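Glutamine synthetase (Streptomyces coelicolor, PDB 4BAX) belongs to the glutamine synthetase family, whose chains pair a beta-grasp domain with a catalytic domain and here assemble into a ten-chain complex. Local coordinates at residues Leu78-Asp83 with Asn92-Leu97; Ala6-Ile11 with Cys57-Val62; Ala246-Ala251 with Tyr287-Ser292; Thr233-Lys238 with Asp332-Ala337; Cys142-Gly145 with Gly151-Val154. One frame throughout, in Å; residues are numbered along the deposited sequence.

Contacts 1 and 2 share the beta-grasp sheet and touch each other. Contact 2 is a buried apolar cluster on one of its faces, whereas contact 1, partly buried and polar, ties strand 75-82 to the helix that follows it. Contacts 3 and 4 also touch, where Ala-250 and Thr-249 pack on Cys-334 and Ala-337 respectively, and both reach the large catalytic sheet. Contact 4 is wholly buried and made of an aromatic ring, sulfur and a methyl group, while contact 3 adds a hydroxyl bond to its ring packing. Contact 5, partly buried, depends on a charged side chain shared with a neighbouring subunit. Between subunits, Cys-142 of contact 5 packs on Trp-10 of contact 2.

Contact 1: residues Leu78-Asp83 with Asn92-Leu97; sequences LCEVLD and NTRAAL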
# COMPACT_ATOMS: atom_id res chain seq x y z
N LEU A 78 -11.36 32.38 -29.38
CA LEU A 78 -9.98 32.33 -29.83
C LEU A 78 -9.52 33.71 -30.30
O LEU A 78 -10.19 34.32 -31.13
CB LEU A 78 -9.82 31.31 -30.95
CG LEU A 78 -8.41 31.15 -31.53
CD1 LEU A 78 -7.44 30.55 -30.51
CD2 LEU A 78 -8.45 30.33 -32.81
N CYS A 79 -8.36 34.17 -29.82
CA CYS A 79 -7.87 35.54 -30.10
C CYS A 79 -6.53 35.53 -30.78
O CYS A 79 -5.79 34.54 -30.75
CB CYS A 79 -7.75 36.36 -28.81
SG CYS A 79 -9.24 36.54 -27.81
N GLU A 80 -6.21 36.64 -31.42
CA GLU A 80 -4.85 36.84 -31.88
C GLU A 80 -4.26 37.88 -30.95
O GLU A 80 -5.00 38.65 -30.31
CB GLU A 80 -4.79 37.28 -33.35
CG GLU A 80 -5.36 38.67 -33.60
CD GLU A 80 -5.26 39.09 -35.07
OE1 GLU A 80 -4.64 38.32 -35.85
OE2 GLU A 80 -5.79 40.17 -35.45
N VAL A 81 -2.93 37.93 -30.90
CA VAL A 81 -2.25 38.78 -29.93
C VAL A 81 -1.71 40.01 -30.65
O VAL A 81 -1.04 39.91 -31.69
CB VAL A 81 -1.12 38.01 -29.20
CG1 VAL A 81 -0.44 38.89 -28.15
CG2 VAL A 81 -1.67 36.75 -28.55
N LEU A 82 -2.00 41.17 -30.07
CA LEU A 82 -1.57 42.42 -30.66
C LEU A 82 -0.73 43.21 -29.69
O LEU A 82 -0.89 43.06 -28.47
CB LEU A 82 -2.78 43.26 -31.05
CG LEU A 82 -3.82 42.55 -31.90
CD1 LEU A 82 -4.91 43.57 -32.24
CD2 LEU A 82 -3.23 41.91 -33.16
N ASP A 83 0.10 44.08 -30.25
CA ASP A 83 0.83 45.06 -29.46
C ASP A 83 -0.20 46.11 -29.06
O ASP A 83 -1.31 46.13 -29.60
CB ASP A 83 1.93 45.70 -30.33
CG ASP A 83 3.23 44.85 -30.37
OD1 ASP A 83 3.58 44.21 -29.36
OD2 ASP A 83 3.91 44.85 -31.43
N ASN A 92 2.41 36.52 -33.14
CA ASN A 92 1.23 36.32 -33.98
C ASN A 92 1.60 35.73 -35.34
O ASN A 92 2.33 36.35 -36.09
CB ASN A 92 0.50 37.66 -34.13
CG ASN A 92 -0.84 37.54 -34.87
OD1 ASN A 92 -1.03 36.68 -35.73
ND2 ASN A 92 -1.75 38.45 -34.56
N THR A 93 1.10 34.52 -35.63
CA THR A 93 1.40 33.81 -36.89
C THR A 93 0.18 33.72 -37.77
O THR A 93 0.27 33.34 -38.95
CB THR A 93 1.96 32.38 -36.65
OG1 THR A 93 0.98 31.57 -35.98
CG2 THR A 93 3.28 32.41 -35.87
N ARG A 94 -0.96 34.10 -37.19
CA ARG A 94 -2.22 34.16 -37.92
C ARG A 94 -2.20 35.25 -38.96
O ARG A 94 -2.68 35.05 -40.08
CB ARG A 94 -3.39 34.36 -36.96
CG ARG A 94 -4.69 33.82 -37.48
CD ARG A 94 -5.87 34.44 -36.76
NE ARG A 94 -7.13 33.89 -37.25
CZ ARG A 94 -7.98 34.59 -38.00
NH1 ARG A 94 -7.68 35.84 -38.32
NH2 ARG A 94 -9.12 34.03 -38.42
N ALA A 95 -1.61 36.39 -38.61
CA ALA A 95 -1.66 37.57 -39.47
C ALA A 95 -0.97 37.33 -40.81
O ALA A 95 -1.41 37.84 -41.84
CB ALA A 95 -1.08 38.80 -38.76
N ALA A 96 0.14 36.58 -40.78
CA ALA A 96 0.84 36.21 -42.01
C ALA A 96 -0.03 35.33 -42.90
O ALA A 96 -0.13 35.57 -44.11
CB ALA A 96 2.17 35.53 -41.70
N LEU A 97 -0.71 34.36 -42.29
CA LEU A 97 -1.60 33.48 -43.05
C LEU A 97 -2.75 34.29 -43.64
O LEU A 97 -3.20 34.01 -44.76
CB LEU A 97 -2.12 32.32 -42.19
CG LEU A 97 -3.18 31.44 -42.87
CD1 LEU A 97 -2.58 30.71 -44.09
CD2 LEU A 97 -3.82 30.41 -41.89
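The amide nitrogen of Asn-92 bonds to both Glu-80 and Val-81 of strand 75-82. Asn-92 ND2 donates to Glu-80 OE1 at 3.2 Å in a nearly straight bond (173°), with the acceptor in the plane of the amide. The oxygen receives that hydrogen from above its own carboxylate plane, the two flat groups being turned 63° apart. Asn-92 ND2 also donates to Val-81 O at 3.3 Å, from above the carbonyl plane. With CG anti to the backbone N (chi1 -174°), the asparagine amide is carried toward the strand, where ND2 makes both bonds. Glu-80 reaches in from the opposite segment with CG lodged between its backbone N and carbonyl carbon, and Glu-80 CB passes Asn-92 ND2 at 3.5 Å. A methyl of Leu-82, CD2, adds an apolar neighbour 4.0 Å from Asn-92 ND2.

The other end of the amide serves its own segment: Asn-92 OD1 accepts from Ala-95 N at 3.0 Å, a capping bond at the start of helix 94-103. Arg-94 brings CD to within 4.2 Å of Glu-80 OE1, yet its guanidinium finds its strongest partner in Asp-195, to which NH2 forms a salt bridge. Its positive charge may still favour the ionised form of Glu-80, since Arg-94 NH1 is 4.6 Å from Glu-80 OE1. Lys-60 and Val-62 of strand 56-66 pack against the glutamate as well. The arrangement is a side-chain helix cap whose amide doubles as a bridge, joining the beta-grasp sheet to helix 94-103, the first helix of the chain.

Contact 2: residues Ala6-Ile11 with Cys57-Val62; sequences AEYIWI and CVLKPV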
# COMPACT_ATOMS: atom_id res chain seq x y z
N ALA A 6 -17.19 33.67 -21.14
CA ALA A 6 -16.41 33.62 -22.38
C ALA A 6 -14.97 33.21 -22.06
O ALA A 6 -14.28 33.87 -21.28
CB ALA A 6 -16.44 34.97 -23.07
N GLU A 7 -14.53 32.11 -22.67
CA GLU A 7 -13.16 31.65 -22.46
C GLU A 7 -12.25 32.15 -23.58
O GLU A 7 -12.33 31.69 -24.72
CB GLU A 7 -13.11 30.13 -22.40
CG GLU A 7 -11.77 29.56 -21.89
CD GLU A 7 -11.56 29.70 -20.38
OE1 GLU A 7 -12.47 30.17 -19.67
OE2 GLU A 7 -10.46 29.36 -19.90
N TYR A 8 -11.36 33.08 -23.21
CA TYR A 8 -10.46 33.68 -24.18
C TYR A 8 -9.21 32.83 -24.26
O TYR A 8 -8.54 32.60 -23.26
CB TYR A 8 -10.09 35.10 -23.77
CG TYR A 8 -11.10 36.16 -24.17
CD1 TYR A 8 -12.45 36.01 -23.87
CD2 TYR A 8 -10.70 37.32 -24.81
CE1 TYR A 8 -13.38 36.99 -24.21
CE2 TYR A 8 -11.64 38.32 -25.16
CZ TYR A 8 -12.97 38.14 -24.86
OH TYR A 8 -13.89 39.13 -25.20
N ILE A 9 -8.95 32.33 -25.46
CA ILE A 9 -7.88 31.40 -25.71
C ILE A 9 -6.90 32.04 -26.67
O ILE A 9 -7.31 32.68 -27.66
CB ILE A 9 -8.44 30.05 -26.30
CG1 ILE A 9 -9.31 29.35 -25.23
CG2 ILE A 9 -7.35 29.11 -26.77
CD1 ILE A 9 -10.41 28.41 -25.78
N TRP A 10 -5.61 31.92 -26.38
CA TRP A 10 -4.63 32.45 -27.31
C TRP A 10 -3.38 31.58 -27.33
O TRP A 10 -3.27 30.65 -26.54
CB TRP A 10 -4.31 33.93 -27.05
CG TRP A 10 -3.46 34.19 -25.82
CD1 TRP A 10 -2.10 34.40 -25.80
CD2 TRP A 10 -3.90 34.32 -24.46
NE1 TRP A 10 -1.68 34.63 -24.51
CE2 TRP A 10 -2.76 34.59 -23.67
CE3 TRP A 10 -5.14 34.22 -23.83
CZ2 TRP A 10 -2.82 34.77 -22.28
CZ3 TRP A 10 -5.21 34.39 -22.44
CH2 TRP A 10 -4.06 34.67 -21.69
N ILE A 11 -2.48 31.86 -28.28
CA ILE A 11 -1.21 31.16 -28.42
C ILE A 11 -0.09 32.10 -27.99
O ILE A 11 -0.06 33.26 -28.39
CB ILE A 11 -1.01 30.68 -29.85
CG1 ILE A 11 -1.99 29.54 -30.14
CG2 ILE A 11 0.41 30.17 -30.08
CD1 ILE A 11 -2.98 29.88 -31.19
N CYS A 57 -0.10 43.05 -23.59
CA CYS A 57 -0.59 42.50 -24.83
C CYS A 57 -2.10 42.67 -24.95
O CYS A 57 -2.80 42.90 -23.95
CB CYS A 57 -0.21 41.02 -24.93
SG CYS A 57 1.57 40.73 -24.90
N VAL A 58 -2.57 42.63 -26.19
CA VAL A 58 -3.97 42.84 -26.48
C VAL A 58 -4.52 41.53 -27.11
O VAL A 58 -3.89 40.93 -28.00
CB VAL A 58 -4.16 44.02 -27.45
CG1 VAL A 58 -5.57 44.05 -28.00
CG2 VAL A 58 -3.82 45.35 -26.74
N LEU A 59 -5.70 41.13 -26.65
CA LEU A 59 -6.41 39.98 -27.17
C LEU A 59 -7.51 40.44 -28.11
O LEU A 59 -8.37 41.25 -27.72
CB LEU A 59 -7.01 39.19 -26.01
CG LEU A 59 -5.93 38.48 -25.18
CD1 LEU A 59 -6.48 37.78 -23.92
CD2 LEU A 59 -5.12 37.51 -26.05
N LYS A 60 -7.44 39.98 -29.36
CA LYS A 60 -8.45 40.33 -30.32
C LYS A 60 -9.14 39.06 -30.83
O LYS A 60 -8.49 38.24 -31.46
CB LYS A 60 -7.82 41.08 -31.49
CG LYS A 60 -8.80 41.57 -32.50
CD LYS A 60 -8.01 42.10 -33.69
CE LYS A 60 -8.92 42.59 -34.80
NZ LYS A 60 -9.79 43.66 -34.22
N PRO A 61 -10.44 38.90 -30.55
CA PRO A 61 -11.24 37.73 -30.96
C PRO A 61 -11.19 37.54 -32.48
O PRO A 61 -11.31 38.52 -33.22
CB PRO A 61 -12.67 38.10 -30.53
CG PRO A 61 -12.50 39.11 -29.43
CD PRO A 61 -11.17 39.78 -29.60
N VAL A 62 -10.95 36.31 -32.94
CA VAL A 62 -10.96 36.05 -34.38
C VAL A 62 -11.94 34.92 -34.70
O VAL A 62 -12.36 34.74 -35.85
CB VAL A 62 -9.54 35.73 -34.93
CG1 VAL A 62 -8.61 36.89 -34.65
CG2 VAL A 62 -9.00 34.44 -34.32
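Leu-59 meets two aromatic rings, the indole of Trp-10 and the phenol of Tyr-8, in different ways. Its CD2 methyl lies 3.5 Å above the indole plane, offset toward the rim, and makes an off-centre CH-pi contact 4.0 Å from the centroid of the five-membered ring. The companion methyl, Leu-59 CD1, approaches the benzo part, 3.8 Å from Trp-10 CE3, so the isopropyl fork spans both rings of the indole. The two side chains cross at about a right angle. Tyr-8 instead turns an edge to the leucine: Leu-59 CB sits near the ring plane, 4.3 Å from Tyr-8 CD2. Ala-6 CB of its own strand also borders this ring in plane. Pro-61 CG approaches Tyr-8 CE2 obliquely at 4.4 Å. The tyrosine hydroxyl bonds to Pro-38 O.

Phe-42 stacks on Trp-10 and Trp-40 meets Tyr-8 edge-to-face, extending the cluster to strand 40-43, while Cys-142 of a neighbouring subunit packs on Trp-10. Strands 3-11 and 56-66 are not paired with each other; strand 75-82 runs between them, and their axes in this region come no closer than 8.4 Å, at 107° in the twisted sheet. These side chains reach across that middle strand, forming an aromatic and aliphatic core on one face of the beta-grasp sheet.

Contact 3: residues Ala246-Ala251 with Tyr287-Ser292; sequences AIITAA and YSYGVS
Tyr-289 lies against Ala-251 and Ile-248 where helix 244-253 packs on the short strand 289-291, a helix-on-strand contact in the fold around the large mixed sheet. The CB of Tyr-289 points toward the helix, and CG is placed between the backbone N and the carbonyl carbon (chi1 84°). Over the ring sits the methyl of Ala-251, whose CB is 3.8 Å from the ring centroid and 13° off the normal, a CH-pi contact close to the ring axis. Ala-251 CB is 3.8 Å from Tyr-289 CG and 3.7 Å from Tyr-289 CD1. Above the same face, Ala-251 O comes within 3.9 Å of Tyr-289 CD2. At the tip, Tyr-289 OH touches Ile-248 CG2 at 3.7 Å, the two side chains crossing at about a right angle, and this hydroxyl is hydrogen-bonded to Glu-252, the next residue of the helix.

Val-298 and Ile-300 of the neighbouring strand also pack on Tyr-289. Tyr-287, with CG anti to its backbone N, reaches the same helix from two residues earlier. Its hydroxyl donates to a backbone carbonyl, with Tyr-287 OH 2.6 Å from Ala-251 O, in the carbonyl plane and on a lone pair, at a C=O...O angle of 138°.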
# COMPACT_ATOMS: atom_id res chain seq x y z
N ALA A 246 -2.51 20.23 -62.45
CA ALA A 246 -2.34 21.11 -61.30
C ALA A 246 -1.80 20.34 -60.10
O ALA A 246 -0.98 20.85 -59.35
CB ALA A 246 -3.67 21.79 -60.96
N ILE A 247 -2.23 19.09 -59.96
CA ILE A 247 -1.76 18.20 -58.88
C ILE A 247 -0.26 17.96 -58.98
O ILE A 247 0.46 18.07 -58.00
CB ILE A 247 -2.50 16.83 -58.92
CG1 ILE A 247 -3.99 16.98 -58.61
CG2 ILE A 247 -1.85 15.84 -57.97
CD1 ILE A 247 -4.35 16.77 -57.16
N ILE A 248 0.21 17.66 -60.19
CA ILE A 248 1.64 17.45 -60.41
C ILE A 248 2.44 18.72 -60.17
O ILE A 248 3.50 18.66 -59.56
CB ILE A 248 1.92 16.89 -61.82
CG1 ILE A 248 1.17 15.58 -62.01
CG2 ILE A 248 3.41 16.64 -62.03
CD1 ILE A 248 1.42 14.57 -60.88
N THR A 249 1.90 19.86 -60.59
CA THR A 249 2.60 21.13 -60.39
C THR A 249 2.77 21.43 -58.90
O THR A 249 3.86 21.79 -58.44
CB THR A 249 1.81 22.31 -61.04
OG1 THR A 249 1.47 22.01 -62.40
CG2 THR A 249 2.62 23.61 -60.99
N ALA A 250 1.70 21.21 -58.13
CA ALA A 250 1.75 21.44 -56.70
C ALA A 250 2.80 20.52 -56.06
O ALA A 250 3.69 21.01 -55.37
CB ALA A 250 0.36 21.25 -56.06
N ALA A 251 2.79 19.23 -56.42
CA ALA A 251 3.75 18.27 -55.87
C ALA A 251 5.18 18.60 -56.26
O ALA A 251 6.09 18.48 -55.45
CB ALA A 251 3.39 16.81 -56.26
N TYR A 287 13.38 15.37 -50.11
CA TYR A 287 12.03 15.52 -50.61
C TYR A 287 11.71 14.48 -51.69
O TYR A 287 12.47 14.33 -52.65
CB TYR A 287 11.78 16.94 -51.15
CG TYR A 287 10.38 17.10 -51.68
CD1 TYR A 287 9.34 17.46 -50.84
CD2 TYR A 287 10.09 16.83 -53.01
CE1 TYR A 287 8.04 17.57 -51.31
CE2 TYR A 287 8.78 16.95 -53.50
CZ TYR A 287 7.76 17.32 -52.65
OH TYR A 287 6.47 17.44 -53.12
N SER A 288 10.59 13.79 -51.55
CA SER A 288 10.12 12.89 -52.60
C SER A 288 8.60 12.97 -52.68
O SER A 288 7.95 13.20 -51.66
CB SER A 288 10.55 11.45 -52.34
OG SER A 288 10.24 11.05 -51.01
N TYR A 289 8.04 12.67 -53.85
CA TYR A 289 6.59 12.52 -53.96
C TYR A 289 6.31 11.35 -54.87
O TYR A 289 7.10 11.04 -55.77
CB TYR A 289 5.89 13.81 -54.42
CG TYR A 289 5.88 14.02 -55.93
CD1 TYR A 289 4.89 13.42 -56.71
CD2 TYR A 289 6.85 14.77 -56.57
CE1 TYR A 289 4.86 13.58 -58.09
CE2 TYR A 289 6.82 14.94 -57.96
CZ TYR A 289 5.82 14.33 -58.71
OH TYR A 289 5.75 14.46 -60.09
N GLY A 290 5.19 10.69 -54.65
CA GLY A 290 4.84 9.54 -55.45
C GLY A 290 3.39 9.16 -55.25
O GLY A 290 2.76 9.53 -54.26
N VAL A 291 2.87 8.37 -56.19
CA VAL A 291 1.50 7.91 -56.11
C VAL A 291 1.42 6.71 -55.16
O VAL A 291 2.13 5.71 -55.34
CB VAL A 291 0.98 7.51 -57.49
CG1 VAL A 291 -0.31 6.71 -57.36
CG2 VAL A 291 0.76 8.74 -58.35
N SER A 292 0.60 6.85 -54.12
CA SER A 292 0.34 5.78 -53.16
C SER A 292 1.60 5.41 -52.35
O SER A 292 1.68 4.33 -51.76
CB SER A 292 -0.22 4.54 -53.87
OG SER A 292 -0.48 3.48 -52.96

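Contact 4: residues Thr233-Lys238 with Asp332-Ala337; sequences TNFSTK and DTCCTA
Phe-235 is the larger of the first segment's two contributions, extending from strand 231-236 toward Cys-334 and Cys-335 of helix 323-341. Its CG is anti to the backbone N (chi1 164°), which sends the far end of the ring to the helix. There Phe-235 CE2 meets Cys-334 CB at 3.7 Å, an oblique approach. Cys-334 SG stands 4.9 Å from the Phe-235 ring centroid and 48° off the normal, an oblique sulfur-aromatic contact rather than one over the centre. Cys-335 comes to a different part of the ring: Cys-335 SG lies at the edge, near the ring plane, 4.3 Å from Phe-235 CZ. Phe-111 of the adjoining strand 110-121 meets the phenylalanine ring as well, with the planes at about 35°.

Two residues on, Thr-237 turns CG2 to Cys-335 SG at 4.0 Å, so this sulfur touches both side chains of the first segment that take part. The hydroxyl of Thr-237 has another task: at the N-cap position of helix 238-242, OG1 bonds to Met-240 N. The threonine thus divides its branches, methyl to helix 323-341 and oxygen to the helix it begins.

Ser-253 of helix 244-253 also packs on Cys-334. Cys-334 SG and Cys-335 SG are 6.8 Å apart, too far for a disulfide. The strand and helix are therefore joined here by dispersion and sulfur-aromatic contact, in a buried setting, without a bond between charged groups.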
# COMPACT_ATOMS: atom_id res chain seq x y z
N THR A 233 -1.15 16.83 -43.73
CA THR A 233 -1.97 17.91 -44.25
C THR A 233 -2.42 17.64 -45.69
O THR A 233 -1.60 17.37 -46.58
CB THR A 233 -1.23 19.25 -44.15
OG1 THR A 233 -0.78 19.43 -42.80
CG2 THR A 233 -2.16 20.39 -44.53
N ASN A 234 -3.73 17.68 -45.87
CA ASN A 234 -4.36 17.47 -47.16
C ASN A 234 -4.68 18.82 -47.78
O ASN A 234 -5.26 19.70 -47.13
CB ASN A 234 -5.65 16.66 -47.00
CG ASN A 234 -5.40 15.31 -46.34
OD1 ASN A 234 -4.60 14.49 -46.81
ND2 ASN A 234 -6.07 15.09 -45.20
N PHE A 235 -4.28 18.97 -49.04
CA PHE A 235 -4.37 20.26 -49.69
C PHE A 235 -4.82 20.20 -51.14
O PHE A 235 -4.36 19.33 -51.90
CB PHE A 235 -3.03 20.97 -49.60
CG PHE A 235 -2.89 22.10 -50.54
CD1 PHE A 235 -3.52 23.31 -50.30
CD2 PHE A 235 -2.14 21.96 -51.70
CE1 PHE A 235 -3.39 24.36 -51.18
CE2 PHE A 235 -2.00 23.01 -52.59
CZ PHE A 235 -2.63 24.22 -52.33
N SER A 236 -5.68 21.14 -51.53
CA SER A 236 -6.12 21.26 -52.92
C SER A 236 -6.55 22.69 -53.21
O SER A 236 -6.89 23.47 -52.31
CB SER A 236 -7.26 20.28 -53.26
OG SER A 236 -8.53 20.69 -52.74
N THR A 237 -6.57 23.01 -54.50
CA THR A 237 -7.10 24.26 -55.00
C THR A 237 -8.19 23.84 -55.95
O THR A 237 -8.32 22.64 -56.23
CB THR A 237 -6.04 25.06 -55.78
OG1 THR A 237 -5.58 24.27 -56.89
CG2 THR A 237 -4.87 25.49 -54.88
N LYS A 238 -8.96 24.80 -56.47
CA LYS A 238 -10.07 24.49 -57.38
C LYS A 238 -9.53 23.74 -58.60
O LYS A 238 -10.12 22.74 -59.05
CB LYS A 238 -10.78 25.77 -57.80
CG LYS A 238 -12.07 25.57 -58.59
CD LYS A 238 -12.65 26.90 -59.09
CE LYS A 238 -11.68 27.64 -60.05
NZ LYS A 238 -11.53 27.01 -61.41
N ASP A 332 1.75 29.53 -49.97
CA ASP A 332 2.75 30.38 -50.61
C ASP A 332 3.43 29.58 -51.70
O ASP A 332 3.46 29.98 -52.86
CB ASP A 332 3.80 30.86 -49.61
CG ASP A 332 4.59 32.06 -50.13
OD1 ASP A 332 4.82 32.15 -51.35
OD2 ASP A 332 4.97 32.94 -49.32
N THR A 333 3.93 28.41 -51.34
CA THR A 333 4.69 27.64 -52.31
C THR A 333 3.86 27.13 -53.47
O THR A 333 4.11 27.47 -54.63
CB THR A 333 5.44 26.47 -51.60
OG1 THR A 333 6.38 26.99 -50.64
CG2 THR A 333 6.14 25.56 -52.61
N CYS A 334 2.79 26.40 -53.17
CA CYS A 334 2.01 25.75 -54.20
C CYS A 334 1.20 26.70 -55.09
O CYS A 334 1.29 26.63 -56.32
CB CYS A 334 1.08 24.70 -53.58
SG CYS A 334 1.93 23.39 -52.68
N CYS A 335 0.46 27.62 -54.45
CA CYS A 335 -0.42 28.54 -55.17
C CYS A 335 0.37 29.48 -56.07
O CYS A 335 -0.08 29.86 -57.16
CB CYS A 335 -1.28 29.35 -54.19
SG CYS A 335 -2.59 28.44 -53.35
N THR A 336 1.56 29.85 -55.61
CA THR A 336 2.44 30.70 -56.40
C THR A 336 2.90 29.94 -57.64
O THR A 336 2.84 30.47 -58.75
CB THR A 336 3.67 31.13 -55.58
OG1 THR A 336 3.27 32.11 -54.61
CG2 THR A 336 4.74 31.71 -56.48
N ALA A 337 3.31 28.69 -57.45
CA ALA A 337 3.76 27.90 -58.57
C ALA A 337 2.61 27.65 -59.54
O ALA A 337 2.83 27.69 -60.75
CB ALA A 337 4.35 26.60 -58.09

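Contact 5: residues Cys142-Gly145 with Gly151-Val154; sequences CGVG and GRDV
Arg-152 reaches back from the first turn of helix 152-164 to the backbone of Gly-143 and Val-144. Just ahead of it, Gly-151 occupies the N-cap position with a positive phi (93°), a backbone conformation readily adopted by glycine. The arginine then leaves the helix with its CB directed toward the loop, and its chain bends at chi3 (-82°) before the guanidinium. NH2 is the atom that arrives: Arg-152 NH2 donates to Gly-143 O at 3.3 Å, a weak bond with an N-H...O angle of 147°. The carbonyl oxygen lies at the guanidinium edge, near its plane. Val-144 CA borders the same edge, 3.9 Å from Arg-152 NH2, and the CG2 methyl of this valine is 4.1 Å from that nitrogen.

The stronger hold on the arginine comes from a neighbouring subunit, where Glu-209 forms a salt bridge with NE. The same glutamate accepts from Gly-145 N, so its carboxylate draws together the loop and the arginine. Arg-206 of that subunit also lies close to NE, and Glu-209 probably offsets both positive charges. Next in the helix, Asp-153 accepts through OD1 from Val-154 N at 3.0 Å, a weak bond within the first turn. The buried Val-154 packs on Phe-211 and Val-213. The whole is a subunit-interface site, in which a helix-start arginine and a glycine-rich loop of one chain share a glutamate of the next.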
# COMPACT_ATOMS: atom_id res chain seq x y z
N CYS A 142 -6.35 1.06 -34.79
CA CYS A 142 -7.78 0.82 -35.04
C CYS A 142 -8.25 -0.39 -34.22
O CYS A 142 -9.16 -1.12 -34.65
CB CYS A 142 -8.08 0.62 -36.54
SG CYS A 142 -7.85 2.06 -37.60
N GLY A 143 -7.64 -0.58 -33.05
CA GLY A 143 -7.88 -1.75 -32.22
C GLY A 143 -9.14 -1.73 -31.36
O GLY A 143 -9.92 -0.77 -31.35
N VAL A 144 -9.36 -2.83 -30.66
CA VAL A 144 -10.45 -2.91 -29.72
C VAL A 144 -10.01 -3.82 -28.55
O VAL A 144 -9.16 -4.69 -28.74
CB VAL A 144 -11.74 -3.44 -30.41
CG1 VAL A 144 -11.58 -4.92 -30.88
CG2 VAL A 144 -12.94 -3.27 -29.50
N GLY A 145 -10.51 -3.57 -27.34
CA GLY A 145 -10.15 -4.38 -26.18
C GLY A 145 -9.18 -3.68 -25.26
O GLY A 145 -8.33 -2.91 -25.71
N GLY A 151 -7.33 4.98 -23.22
CA GLY A 151 -7.82 6.35 -23.26
C GLY A 151 -9.07 6.64 -24.08
O GLY A 151 -9.36 7.80 -24.33
N ARG A 152 -9.82 5.61 -24.46
CA ARG A 152 -11.00 5.80 -25.30
C ARG A 152 -12.03 6.68 -24.64
O ARG A 152 -12.73 7.42 -25.33
CB ARG A 152 -11.62 4.48 -25.75
CG ARG A 152 -12.22 4.56 -27.14
CD ARG A 152 -13.35 3.57 -27.34
NE ARG A 152 -12.80 2.26 -27.68
CZ ARG A 152 -12.37 1.92 -28.89
NH1 ARG A 152 -12.45 2.77 -29.91
NH2 ARG A 152 -11.88 0.71 -29.10
N ASP A 153 -12.15 6.60 -23.33
CA ASP A 153 -13.10 7.46 -22.64
C ASP A 153 -12.74 8.95 -22.86
O ASP A 153 -13.63 9.76 -23.12
CB ASP A 153 -13.19 7.10 -21.15
CG ASP A 153 -11.82 6.98 -20.49
OD1 ASP A 153 -10.80 6.87 -21.22
OD2 ASP A 153 -11.77 6.97 -19.24
N VAL A 154 -11.45 9.28 -22.82
CA VAL A 154 -10.99 10.65 -23.09
C VAL A 154 -11.28 11.04 -24.54
O VAL A 154 -11.79 12.12 -24.83
CB VAL A 154 -9.46 10.83 -22.84
CG1 VAL A 154 -9.09 12.33 -22.91
CG2 VAL A 154 -9.01 10.29 -21.49